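Putative tRNA (Adenine(37)-N6)-methyltransferase (Pseudomonas aeruginosa, PDB 7BTU) probably methylates threonylcarbamoyladenosine at position 37 of tRNA, using S-adenosyl-L-methionine as methyl donor. Local coordinates at residues R111-E116 with W121-D126; L33-R38 with I188-A193; H61-F66 with Y142-A147; S19-M22 with A26-R29. One frame throughout, in Å; residues are numbered along the deposited sequence. Where two conformers were deposited one is given.

Contact 1 of 4, residues R111-E116 with W121-D126; sequences RLEGFE and WLSGID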
loop_
_atom_site.group_PDB
_atom_site.type_symbol
_atom_site.label_atom_id
_atom_site.label_comp_id
_atom_site.label_asym_id
_atom_site.label_seq_id
_atom_site.Cartn_x
_atom_site.Cartn_y
_atom_site.Cartn_z
ATOM N N ARG B 111 0.416 1.561 -12.786
ATOM C CA ARG B 111 -0.590 2.090 -13.686
ATOM C C ARG B 111 -1.309 0.936 -14.369
ATOM O O ARG B 111 -0.667 0.008 -14.881
ATOM C CB ARG B 111 0.074 2.987 -14.748
ATOM C CG ARG B 111 -0.980 3.558 -15.708
ATOM C CD ARG B 111 -1.575 4.790 -15.100
ATOM N NE ARG B 111 -2.091 5.696 -16.129
ATOM C CZ ARG B 111 -3.268 5.520 -16.710
ATOM N NH1 ARG B 111 -4.035 4.481 -16.342
ATOM N NH2 ARG B 111 -3.682 6.380 -17.649
ATOM N N LEU B 112 -2.657 0.971 -14.343
ATOM C CA LEU B 112 -3.483 -0.042 -14.989
ATOM C C LEU B 112 -3.791 0.483 -16.395
ATOM O O LEU B 112 -4.493 1.488 -16.539
ATOM C CB LEU B 112 -4.789 -0.279 -14.197
ATOM C CG LEU B 112 -5.756 -1.271 -14.827
ATOM C CD1 LEU B 112 -5.095 -2.659 -14.956
ATOM C CD2 LEU B 112 -7.024 -1.423 -13.889
ATOM N N GLU B 113 -3.237 -0.166 -17.422
ATOM C CA GLU B 113 -3.509 0.286 -18.791
ATOM C C GLU B 113 -4.841 -0.240 -19.282
ATOM O O GLU B 113 -5.449 0.367 -20.157
ATOM C CB GLU B 113 -2.408 -0.181 -19.746
ATOM C CG GLU B 113 -1.061 0.485 -19.450
ATOM C CD GLU B 113 -1.036 1.994 -19.858
ATOM O OE1 GLU B 113 -0.174 2.759 -19.369
ATOM O OE2 GLU B 113 -1.900 2.413 -20.658
ATOM N N GLY B 114 -5.273 -1.383 -18.772
ATOM C CA GLY B 114 -6.517 -1.979 -19.240
ATOM C C GLY B 114 -6.576 -3.413 -18.746
ATOM O O GLY B 114 -5.646 -3.907 -18.102
ATOM N N PHE B 115 -7.673 -4.084 -19.078
ATOM C CA PHE B 115 -7.791 -5.447 -18.600
ATOM C C PHE B 115 -8.774 -6.215 -19.466
ATOM O O PHE B 115 -9.566 -5.636 -20.214
ATOM C CB PHE B 115 -8.256 -5.470 -17.142
ATOM C CG PHE B 115 -9.609 -4.860 -16.918
ATOM C CD1 PHE B 115 -9.728 -3.497 -16.649
ATOM C CD2 PHE B 115 -10.767 -5.643 -16.953
ATOM C CE1 PHE B 115 -10.974 -2.905 -16.441
ATOM C CE2 PHE B 115 -12.024 -5.059 -16.706
ATOM C CZ PHE B 115 -12.117 -3.691 -16.441
ATOM N N GLU B 116 -8.717 -7.537 -19.328
ATOM C CA GLU B 116 -9.707 -8.429 -19.905
ATOM C C GLU B 116 -9.805 -9.598 -18.940
ATOM O O GLU B 116 -9.082 -9.641 -17.940
ATOM C CB GLU B 116 -9.313 -8.890 -21.321
ATOM C CG GLU B 116 -8.025 -9.783 -21.318
ATOM C CD GLU B 116 -7.622 -10.228 -22.727
ATOM O OE1 GLU B 116 -8.253 -9.772 -23.687
ATOM O OE2 GLU B 116 -6.650 -10.986 -22.878
ATOM N N TRP B 121 -3.218 -5.403 -17.902
ATOM C CA TRP B 121 -2.107 -4.737 -18.607
ATOM C C TRP B 121 -1.581 -3.595 -17.747
ATOM O O TRP B 121 -2.343 -2.710 -17.354
ATOM C CB TRP B 121 -2.565 -4.175 -19.963
ATOM C CG TRP B 121 -2.485 -5.183 -20.967
ATOM C CD1 TRP B 121 -1.339 -5.607 -21.627
ATOM C CD2 TRP B 121 -3.547 -5.996 -21.443
ATOM N NE1 TRP B 121 -1.655 -6.599 -22.500
ATOM C CE2 TRP B 121 -2.996 -6.872 -22.406
ATOM C CE3 TRP B 121 -4.914 -6.048 -21.183
ATOM C CZ2 TRP B 121 -3.754 -7.798 -23.076
ATOM C CZ3 TRP B 121 -5.674 -6.965 -21.870
ATOM C CH2 TRP B 121 -5.095 -7.833 -22.805
ATOM N N LEU B 122 -0.272 -3.606 -17.473
ATOM C CA LEU B 122 0.334 -2.716 -16.509
ATOM C C LEU B 122 1.438 -1.891 -17.189
ATOM O O LEU B 122 2.072 -2.343 -18.147
ATOM C CB LEU B 122 0.963 -3.501 -15.319
ATOM C CG LEU B 122 -0.019 -4.521 -14.730
ATOM C CD1 LEU B 122 0.683 -5.446 -13.681
ATOM C CD2 LEU B 122 -1.254 -3.766 -14.177
ATOM N N SER B 123 1.703 -0.714 -16.636
ATOM C CA SER B 123 2.818 0.106 -17.113
ATOM C C SER B 123 3.408 0.809 -15.919
ATOM O O SER B 123 2.773 0.909 -14.855
ATOM C CB SER B 123 2.383 1.128 -18.172
ATOM O OG SER B 123 1.556 2.064 -17.539
ATOM N N GLY B 124 4.657 1.242 -16.087
ATOM C CA GLY B 124 5.350 1.764 -14.939
ATOM C C GLY B 124 5.597 0.692 -13.912
ATOM O O GLY B 124 5.569 0.980 -12.715
ATOM N N ILE B 125 5.865 -0.514 -14.348
ATOM C CA ILE B 125 5.895 -1.650 -13.435
ATOM C C ILE B 125 7.230 -1.660 -12.687
ATOM O O ILE B 125 8.247 -1.166 -13.184
ATOM C CB ILE B 125 5.668 -2.948 -14.254
ATOM C CG1 ILE B 125 5.115 -4.086 -13.379
ATOM C CG2 ILE B 125 6.947 -3.419 -15.018
ATOM C CD1 ILE B 125 4.741 -5.279 -14.191
ATOM N N ASP B 126 7.240 -2.217 -11.459
ATOM C CA ASP B 126 8.482 -2.371 -10.715
ATOM C C ASP B 126 8.653 -3.787 -10.195
ATOM O O ASP B 126 9.269 -3.972 -9.144
ATOM C CB ASP B 126 8.555 -1.375 -9.555
ATOM C CG ASP B 126 7.470 -1.601 -8.478
ATOM O OD1 ASP B 126 6.551 -2.459 -8.673
ATOM O OD2 ASP B 126 7.532 -0.890 -7.432
#

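Contact 2 of 4, residues L33-R38 with I188-A193; sequences LAPAAR and IEQCLA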
loop_
_atom_site.group_PDB
_atom_site.type_symbol
_atom_site.label_atom_id
_atom_site.label_comp_id
_atom_site.label_asym_id
_atom_site.label_seq_id
_atom_site.Cartn_x
_atom_site.Cartn_y
_atom_site.Cartn_z
ATOM N N LEU B 33 7.582 6.877 -13.242
ATOM C CA LEU B 33 8.185 7.727 -14.267
ATOM C C LEU B 33 8.837 6.949 -15.402
ATOM O O LEU B 33 9.496 7.571 -16.267
ATOM C CB LEU B 33 9.239 8.649 -13.657
ATOM C CG LEU B 33 8.801 9.607 -12.538
ATOM C CD1 LEU B 33 9.991 10.516 -12.099
ATOM C CD2 LEU B 33 7.567 10.426 -12.920
ATOM N N ALA B 34 8.662 5.626 -15.448
ATOM C CA ALA B 34 9.091 4.786 -16.578
ATOM C C ALA B 34 7.881 4.066 -17.161
ATOM O O ALA B 34 7.714 2.846 -16.998
ATOM C CB ALA B 34 10.164 3.769 -16.187
ATOM N N PRO B 35 7.013 4.791 -17.860
ATOM C CA PRO B 35 5.821 4.148 -18.406
ATOM C C PRO B 35 6.120 3.094 -19.447
ATOM O O PRO B 35 5.243 2.260 -19.714
ATOM C CB PRO B 35 5.038 5.326 -19.007
ATOM C CG PRO B 35 6.106 6.334 -19.336
ATOM C CD PRO B 35 7.096 6.220 -18.235
ATOM N N ALA B 36 7.307 3.117 -20.080
ATOM C CA ALA B 36 7.582 2.066 -21.055
ATOM C C ALA B 36 7.912 0.729 -20.401
ATOM O O ALA B 36 8.110 -0.252 -21.125
ATOM C CB ALA B 36 8.728 2.511 -22.011
ATOM N N ALA B 37 8.034 0.685 -19.066
ATOM C CA ALA B 37 8.272 -0.554 -18.323
ATOM C C ALA B 37 6.912 -1.253 -18.199
ATOM O O ALA B 37 6.104 -0.914 -17.347
ATOM C CB ALA B 37 8.911 -0.278 -16.952
ATOM N N ARG B 38 6.646 -2.210 -19.080
ATOM C CA ARG B 38 5.321 -2.811 -19.182
ATOM C C ARG B 38 5.308 -4.261 -18.692
ATOM O O ARG B 38 6.324 -4.972 -18.665
ATOM C CB ARG B 38 4.828 -2.727 -20.620
ATOM C CG ARG B 38 4.498 -1.226 -21.014
ATOM C CD ARG B 38 4.079 -1.103 -22.460
ATOM N NE ARG B 38 2.976 -2.020 -22.695
ATOM C CZ ARG B 38 2.620 -2.442 -23.897
ATOM N NH1 ARG B 38 3.288 -1.999 -24.949
ATOM N NH2 ARG B 38 1.588 -3.279 -24.043
ATOM N N ILE B 188 14.519 1.288 -22.570
ATOM C CA ILE B 188 15.962 1.357 -22.300
ATOM C C ILE B 188 16.322 2.748 -21.803
ATOM O O ILE B 188 16.988 2.915 -20.779
ATOM C CB ILE B 188 16.778 0.951 -23.544
ATOM C CG1 ILE B 188 16.648 -0.560 -23.815
ATOM C CG2 ILE B 188 18.289 1.400 -23.384
ATOM C CD1 ILE B 188 17.298 -1.052 -25.173
ATOM N N GLU B 189 15.836 3.773 -22.504
ATOM C CA GLU B 189 16.113 5.143 -22.110
ATOM C C GLU B 189 15.593 5.429 -20.701
ATOM O O GLU B 189 16.281 6.080 -19.902
ATOM C CB GLU B 189 15.474 6.080 -23.140
ATOM C CG GLU B 189 15.480 7.523 -22.809
ATOM C CD GLU B 189 15.795 8.374 -24.028
ATOM O OE1 GLU B 189 15.898 7.804 -25.149
ATOM O OE2 GLU B 189 15.994 9.599 -23.856
ATOM N N GLN B 190 14.354 4.997 -20.392
ATOM C CA GLN B 190 13.785 5.329 -19.099
ATOM C C GLN B 190 14.479 4.577 -17.975
ATOM O O GLN B 190 14.609 5.099 -16.877
ATOM C CB GLN B 190 12.276 5.032 -19.071
ATOM C CG GLN B 190 11.516 6.037 -19.955
ATOM C CD GLN B 190 10.161 5.554 -20.358
ATOM O OE1 GLN B 190 9.549 4.728 -19.662
ATOM N NE2 GLN B 190 9.650 6.087 -21.482
ATOM N N CYS B 191 14.889 3.324 -18.233
ATOM C CA CYS B 191 15.627 2.510 -17.253
ATOM C C CYS B 191 17.025 3.071 -17.000
ATOM O O CYS B 191 17.504 3.131 -15.853
ATOM C CB CYS B 191 15.732 1.061 -17.786
ATOM S SG CYS B 191 16.785 -0.148 -16.865
ATOM N N LEU B 192 17.730 3.424 -18.078
ATOM C CA LEU B 192 19.105 3.872 -17.937
ATOM C C LEU B 192 19.167 5.241 -17.298
ATOM O O LEU B 192 20.091 5.510 -16.507
ATOM C CB LEU B 192 19.810 3.880 -19.307
ATOM C CG LEU B 192 20.072 2.440 -19.810
ATOM C CD1 LEU B 192 20.840 2.413 -21.118
ATOM C CD2 LEU B 192 20.823 1.679 -18.745
ATOM N N ALA B 193 18.195 6.116 -17.587
ATOM C CA ALA B 193 18.247 7.433 -16.954
ATOM C C ALA B 193 18.254 7.359 -15.428
ATOM O O ALA B 193 18.749 8.289 -14.783
ATOM C CB ALA B 193 17.080 8.304 -17.388
HETATM O O HOH W 1 12.939 7.026 -16.007
#

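Contact 3 of 4, residues H61-F66 with Y142-A147; sequences HVWLLF and YADAVA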
loop_
_atom_site.group_PDB
_atom_site.type_symbol
_atom_site.label_atom_id
_atom_site.label_comp_id
_atom_site.label_asym_id
_atom_site.label_seq_id
_atom_site.Cartn_x
_atom_site.Cartn_y
_atom_site.Cartn_z
ATOM N N HIS B 61 -4.906 3.365 -11.428
ATOM C CA HIS B 61 -3.772 2.738 -10.773
ATOM C C HIS B 61 -4.296 1.700 -9.774
ATOM O O HIS B 61 -5.341 1.884 -9.144
ATOM C CB HIS B 61 -2.944 3.785 -10.005
ATOM C CG HIS B 61 -2.200 4.767 -10.867
ATOM N ND1 HIS B 61 -2.813 5.824 -11.511
ATOM C CD2 HIS B 61 -0.872 4.862 -11.156
ATOM C CE1 HIS B 61 -1.899 6.524 -12.171
ATOM N NE2 HIS B 61 -0.712 5.955 -11.978
ATOM N N VAL B 62 -3.507 0.643 -9.564
ATOM C CA VAL B 62 -3.888 -0.402 -8.623
ATOM C C VAL B 62 -2.720 -0.703 -7.712
ATOM O O VAL B 62 -1.546 -0.524 -8.073
ATOM C CB VAL B 62 -4.362 -1.694 -9.328
ATOM C CG1 VAL B 62 -5.700 -1.438 -10.060
ATOM C CG2 VAL B 62 -3.289 -2.269 -10.309
ATOM N N TRP B 63 -3.066 -1.142 -6.510
ATOM C CA TRP B 63 -2.113 -1.726 -5.584
ATOM C C TRP B 63 -2.013 -3.203 -5.865
ATOM O O TRP B 63 -3.047 -3.877 -5.971
ATOM C CB TRP B 63 -2.596 -1.505 -4.148
ATOM C CG TRP B 63 -2.408 -0.111 -3.600
ATOM C CD1 TRP B 63 -3.388 0.807 -3.306
ATOM C CD2 TRP B 63 -1.163 0.489 -3.194
ATOM N NE1 TRP B 63 -2.831 1.917 -2.763
ATOM C CE2 TRP B 63 -1.467 1.757 -2.687
ATOM C CE3 TRP B 63 0.195 0.046 -3.205
ATOM C CZ2 TRP B 63 -0.473 2.647 -2.203
ATOM C CZ3 TRP B 63 1.178 0.901 -2.702
ATOM C CH2 TRP B 63 0.827 2.211 -2.209
ATOM N N LEU B 64 -0.779 -3.723 -5.927
ATOM C CA LEU B 64 -0.548 -5.151 -5.963
ATOM C C LEU B 64 0.206 -5.523 -4.690
ATOM O O LEU B 64 1.252 -4.933 -4.388
ATOM C CB LEU B 64 0.265 -5.581 -7.208
ATOM C CG LEU B 64 -0.332 -5.258 -8.603
ATOM C CD1 LEU B 64 0.597 -5.700 -9.761
ATOM C CD2 LEU B 64 -1.792 -5.817 -8.752
ATOM N N LEU B 65 -0.299 -6.506 -3.972
ATOM C CA LEU B 65 0.468 -7.168 -2.925
ATOM C C LEU B 65 1.061 -8.412 -3.560
ATOM O O LEU B 65 0.365 -9.142 -4.300
ATOM C CB LEU B 65 -0.408 -7.606 -1.717
ATOM C CG LEU B 65 -1.109 -6.449 -1.032
ATOM C CD1 LEU B 65 -2.037 -6.903 0.097
ATOM C CD2 LEU B 65 -0.111 -5.389 -0.522
ATOM N N PHE B 66 2.333 -8.681 -3.241
ATOM C CA PHE B 66 3.052 -9.732 -3.928
ATOM C C PHE B 66 4.060 -10.354 -2.982
ATOM O O PHE B 66 4.319 -9.862 -1.876
ATOM C CB PHE B 66 3.736 -9.175 -5.187
ATOM C CG PHE B 66 4.816 -8.162 -4.864
ATOM C CD1 PHE B 66 4.509 -6.786 -4.801
ATOM C CD2 PHE B 66 6.114 -8.588 -4.648
ATOM C CE1 PHE B 66 5.538 -5.844 -4.478
ATOM C CE2 PHE B 66 7.180 -7.686 -4.330
ATOM C CZ PHE B 66 6.875 -6.304 -4.254
ATOM N N TYR B 142 -7.464 9.972 -2.149
ATOM C CA TYR B 142 -7.779 10.615 -0.886
ATOM C C TYR B 142 -7.274 9.779 0.281
ATOM O O TYR B 142 -6.836 10.349 1.284
ATOM C CB TYR B 142 -9.282 10.897 -0.775
ATOM C CG TYR B 142 -10.066 9.781 -0.145
ATOM C CD1 TYR B 142 -10.069 9.598 1.234
ATOM C CD2 TYR B 142 -10.863 8.944 -0.920
ATOM C CE1 TYR B 142 -10.785 8.594 1.807
ATOM C CE2 TYR B 142 -11.601 7.912 -0.333
ATOM C CZ TYR B 142 -11.554 7.741 1.018
ATOM O OH TYR B 142 -12.290 6.732 1.607
ATOM N N ALA B 143 -7.237 8.452 0.137
ATOM C CA ALA B 143 -6.776 7.608 1.228
ATOM C C ALA B 143 -5.278 7.318 1.161
ATOM O O ALA B 143 -4.650 7.202 2.216
ATOM C CB ALA B 143 -7.534 6.276 1.270
ATOM N N ASP B 144 -4.694 7.264 -0.039
ATOM C CA ASP B 144 -3.348 6.718 -0.231
ATOM C C ASP B 144 -2.287 7.788 -0.502
ATOM O O ASP B 144 -1.107 7.518 -0.306
ATOM C CB ASP B 144 -3.345 5.713 -1.390
ATOM C CG ASP B 144 -4.299 4.544 -1.162
ATOM O OD1 ASP B 144 -4.594 4.226 0.011
ATOM O OD2 ASP B 144 -4.763 3.934 -2.147
ATOM N N ALA B 145 -2.684 8.972 -0.970
ATOM C CA ALA B 145 -1.750 10.058 -1.328
ATOM C C ALA B 145 -1.856 11.033 -0.161
ATOM O O ALA B 145 -2.780 11.845 -0.088
ATOM C CB ALA B 145 -2.145 10.695 -2.660
ATOM N N VAL B 146 -0.888 10.952 0.738
ATOM C CA VAL B 146 -0.946 11.596 2.043
ATOM C C VAL B 146 -0.094 12.860 1.972
ATOM O O VAL B 146 1.141 12.802 2.028
ATOM C CB VAL B 146 -0.459 10.664 3.151
ATOM C CG1 VAL B 146 -0.491 11.437 4.504
ATOM C CG2 VAL B 146 -1.390 9.388 3.227
ATOM N N ALA B 147 -0.747 14.005 1.789
ATOM C CA ALA B 147 0.023 15.191 1.425
ATOM C C ALA B 147 0.918 15.650 2.576
ATOM O O ALA B 147 2.034 16.139 2.345
ATOM C CB ALA B 147 -0.929 16.302 0.977
#

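Contact 4 of 4, residues S19-M22 with A26-R29; sequences SCFM and AIPR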
loop_
_atom_site.group_PDB
_atom_site.type_symbol
_atom_site.label_atom_id
_atom_site.label_comp_id
_atom_site.label_asym_id
_atom_site.label_seq_id
_atom_site.Cartn_x
_atom_site.Cartn_y
_atom_site.Cartn_z
ATOM N N SER B 19 6.936 -9.646 -16.977
ATOM C CA SER B 19 7.392 -8.264 -17.123
ATOM C C SER B 19 8.761 -8.182 -17.785
ATOM O O SER B 19 9.420 -9.185 -18.054
ATOM C CB SER B 19 7.404 -7.511 -15.793
ATOM O OG SER B 19 8.548 -7.822 -15.076
ATOM N N CYS B 20 9.119 -6.949 -18.118
ATOM C CA CYS B 20 10.430 -6.668 -18.710
ATOM C C CYS B 20 11.606 -6.979 -17.783
ATOM O O CYS B 20 12.735 -7.052 -18.276
ATOM C CB CYS B 20 10.471 -5.210 -19.155
ATOM S SG CYS B 20 10.051 -3.993 -17.937
ATOM N N PHE B 21 11.411 -7.018 -16.449
ATOM C CA PHE B 21 12.549 -6.955 -15.524
ATOM C C PHE B 21 12.992 -8.348 -15.096
ATOM O O PHE B 21 12.187 -9.136 -14.579
ATOM C CB PHE B 21 12.232 -6.090 -14.296
ATOM C CG PHE B 21 12.112 -4.619 -14.631
ATOM C CD1 PHE B 21 13.175 -3.948 -15.278
ATOM C CD2 PHE B 21 10.942 -3.922 -14.362
ATOM C CE1 PHE B 21 13.046 -2.587 -15.636
ATOM C CE2 PHE B 21 10.836 -2.542 -14.704
ATOM C CZ PHE B 21 11.864 -1.898 -15.320
ATOM N N MET B 22 14.281 -8.643 -15.304
ATOM C CA MET B 22 14.846 -9.932 -14.895
ATOM C C MET B 22 15.747 -9.833 -13.663
ATOM O O MET B 22 16.045 -10.866 -13.039
ATOM C CB MET B 22 15.652 -10.536 -16.068
ATOM C CG MET B 22 14.888 -10.586 -17.420
ATOM S SD MET B 22 13.418 -11.686 -17.326
ATOM C CE MET B 22 12.252 -10.850 -18.451
ATOM N N ALA B 26 18.052 -3.431 -11.987
ATOM C CA ALA B 26 17.540 -2.671 -13.126
ATOM C C ALA B 26 16.225 -1.924 -12.856
ATOM O O ALA B 26 15.847 -1.001 -13.612
ATOM C CB ALA B 26 17.279 -3.649 -14.261
ATOM N N ILE B 27 15.529 -2.282 -11.805
ATOM C CA ILE B 27 14.215 -1.699 -11.593
ATOM C C ILE B 27 14.361 -0.237 -11.209
ATOM O O ILE B 27 15.125 0.077 -10.290
ATOM C CB ILE B 27 13.468 -2.487 -10.539
ATOM C CG1 ILE B 27 13.209 -3.897 -11.081
ATOM C CG2 ILE B 27 12.155 -1.783 -10.223
ATOM C CD1 ILE B 27 12.536 -4.779 -10.071
ATOM N N PRO B 28 13.684 0.688 -11.885
ATOM C CA PRO B 28 13.842 2.095 -11.523
ATOM C C PRO B 28 13.344 2.361 -10.113
ATOM O O PRO B 28 12.356 1.776 -9.644
ATOM C CB PRO B 28 13.008 2.852 -12.571
ATOM C CG PRO B 28 12.446 1.849 -13.476
ATOM C CD PRO B 28 13.045 0.505 -13.195
ATOM N N ARG B 29 14.050 3.263 -9.443
ATOM C CA ARG B 29 13.631 3.702 -8.114
ATOM C C ARG B 29 12.324 4.474 -8.159
ATOM O O ARG B 29 11.593 4.509 -7.155
ATOM C CB ARG B 29 14.748 4.542 -7.484
#

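Contact 1 of 4, residues R111-E116 with W121-D126
W121 stands opposite two residues at once, E113 and G114, a classic beta bulge in the antiparallel hairpin of strands 105-116 and 119-123, part of the barrel in the N-terminal domain. W121 serves both residues with its backbone. W121 O accepts from E113 N at 2.7 Å. W121 N donates to G114 O at 2.9 Å. Before the bulge the pairing is regular. R111 and S123 make a hydrogen-bonded pair, in which S123 N lies 3.0 Å from R111 O. L112 and L122 follow as a non-hydrogen-bonded pair, and L112 CD1 touches L122 CD2 at 4.1 Å. The bulge turns the E113 side chain toward the partner strand. There CG sits beside the backbone N (chi1 -67°) and a second bend (chi2 -72°) folds the carboxylate back over S123. S123 OG donates to E113 OE1 at 2.6 Å, and OE1 receives it on its anti lone pair, the one directed away from the other carboxylate oxygen. The CB of R111 packs on the same hydroxyl, 3.3 Å from S123 OG. At the far end E116 reaches the six-membered end of the W121 indole at its edge, with E116 CD 3.5 Å from W121 CH2 and the carboxylate and ring planes 63° apart.

Further out, the paired leucines face the barrel interior, L112 against V62 and L122 against I17 and L64. R111 points its guanidinium away from the hairpin partner, and NH1 bonds to S60 O. E116 OE2 forms a salt bridge with NH1 of R119.

Contact 2 of 4, residues L33-R38 with I188-A193
The amide of Q190 and the backbone of A36 make the one direct hydrogen bond between these segments. A36 N donates to Q190 OE1 at 2.8 Å, nearly straight (163° at the hydrogen) and in the carbonyl plane, on a lone pair of the oxygen. Q190 can span the distance because its chain runs extended beyond CG (chi2 160°), carrying the amide off the helix into the bend of the loop.

That bend is a type I beta turn from A34 to A37, closed by A37 N donating to A34 O at 3.0 Å. The helix 184-193 is part of the C-terminal domain, whereas the turn precedes barrel strand 38-43, and the contact therefore bridges the two domains. L187 on the same helix also packs against A36 and A37.

Van der Waals contacts surround the bond. A34 CB meets Q190 CB at 3.8 Å. A36 CB lies 3.7 Å from Q190 NE2. P35 crosses the glutamine at about a right angle, with P35 CD 3.2 Å from Q190 OE1.

A water adds an indirect connection: it donates to Q190 O at 2.7 Å and, weakly, to L33 O at 3.5 Å.

Contact 3 of 4, residues H61-F66 with Y142-A147
W63 on strand 61-67 meets D144 at the end of the short helix 141-144, and this pair alone makes the contact between the two segments. Earlier in the helix, Y142 OH bonds to R29 O of the second subunit.

At D144 the side chain is directed toward the strand, with CG beside the backbone N (chi1 -59°). D144 OD2 accepts from W63 NE1 at 2.9 Å, with 161° at the hydrogen. D144 OD2 lies exactly in the plane of the indole, at the edge where the N-H emerges, 3.6 Å from W63 CD1. The indole N-H is therefore aimed squarely at the oxygen. Relative to the carboxylate, W63 NE1 sits above the plane, 74° out of it, because the ring and the carboxylate are turned nearly perpendicular to each other. The second oxygen stands farther off, with D144 OD1 4.0 Å from W63 NE1.

The strand belongs to the six-stranded antiparallel barrel of the N-terminal domain, and W63 projects from it into the subunit interface, where its ring meets W63 of the second subunit edge to face. D144 OD2 has two further partners, V140 N and, in a salt bridge, R97 NH1 of the second subunit. Three donors thus grip this buried oxygen.

A145, the first residue to leave the helical conformation, packs on Y139, and at V146 the backbone N bonds to the hydroxyl of Y139 of the second subunit, an atom that also bonds to D144 O.

Contact 4 of 4, residues S19-M22 with A26-R29
A small apolar cluster within the connection between barrel strands 15-19 and 38-43 is built round the ring of F21, which packs against A26, I27 and P28. I27 supplies the contact over a face: its CG1 lies 4.1 Å from the centroid of the F21 ring and 25° off the ring normal, a CH-pi interaction. I27 CG1 sits toward the rim rather than over the middle, and F21 CG is its nearest ring atom at 3.8 Å. P28 meets the far end of the ring, where P28 CD approaches F21 CZ to 3.4 Å. A26 touches the ring obliquely with its carbonyl, A26 O lying 3.8 Å from F21 CE1, and A26 CB is 4.2 Å from F21 CD1.

F21 also touches A37 at the end of the same loop and L213, while A26 packs on V211. L213 and V211 lie on strand 209-213, an outer strand of the four-stranded mixed sheet.

The backbone leading into F21 forms an ST turn, in which F21 N donates to S19 OG at 3.3 Å. S19 OG has a second bond, to L127 O. From this turn F21 CG leaves beside its backbone N (chi1 -69°), placing the ring between the 26-29 segment and its own neighbour C20, whose SG lies 3.5 Å above the F21 ring on the face opposite I27, over its centre.

Contacts 1 and 3 share the barrel, on neighbouring strands 105-116 and 61-67, yet face different surroundings. Contact 1 combines backbone pairing and interior leucines with polar groups on its more exposed face, whereas contact 3 is a buried polar pair at the subunit interface. Contacts 2 and 4 both use the loop between strands 15-19 and 38-43, their centres about 9 Å apart. Contact 4 is buried and has no hydrogen bond across its segments, only packing round an aromatic ring; contact 2, partly buried, rests on one side-chain amide hydrogen bond, with only a weak water bridge beside it. Contact 1 joins this group through I125, whose N lies 3.0 Å from A37 O, a probable hydrogen bond.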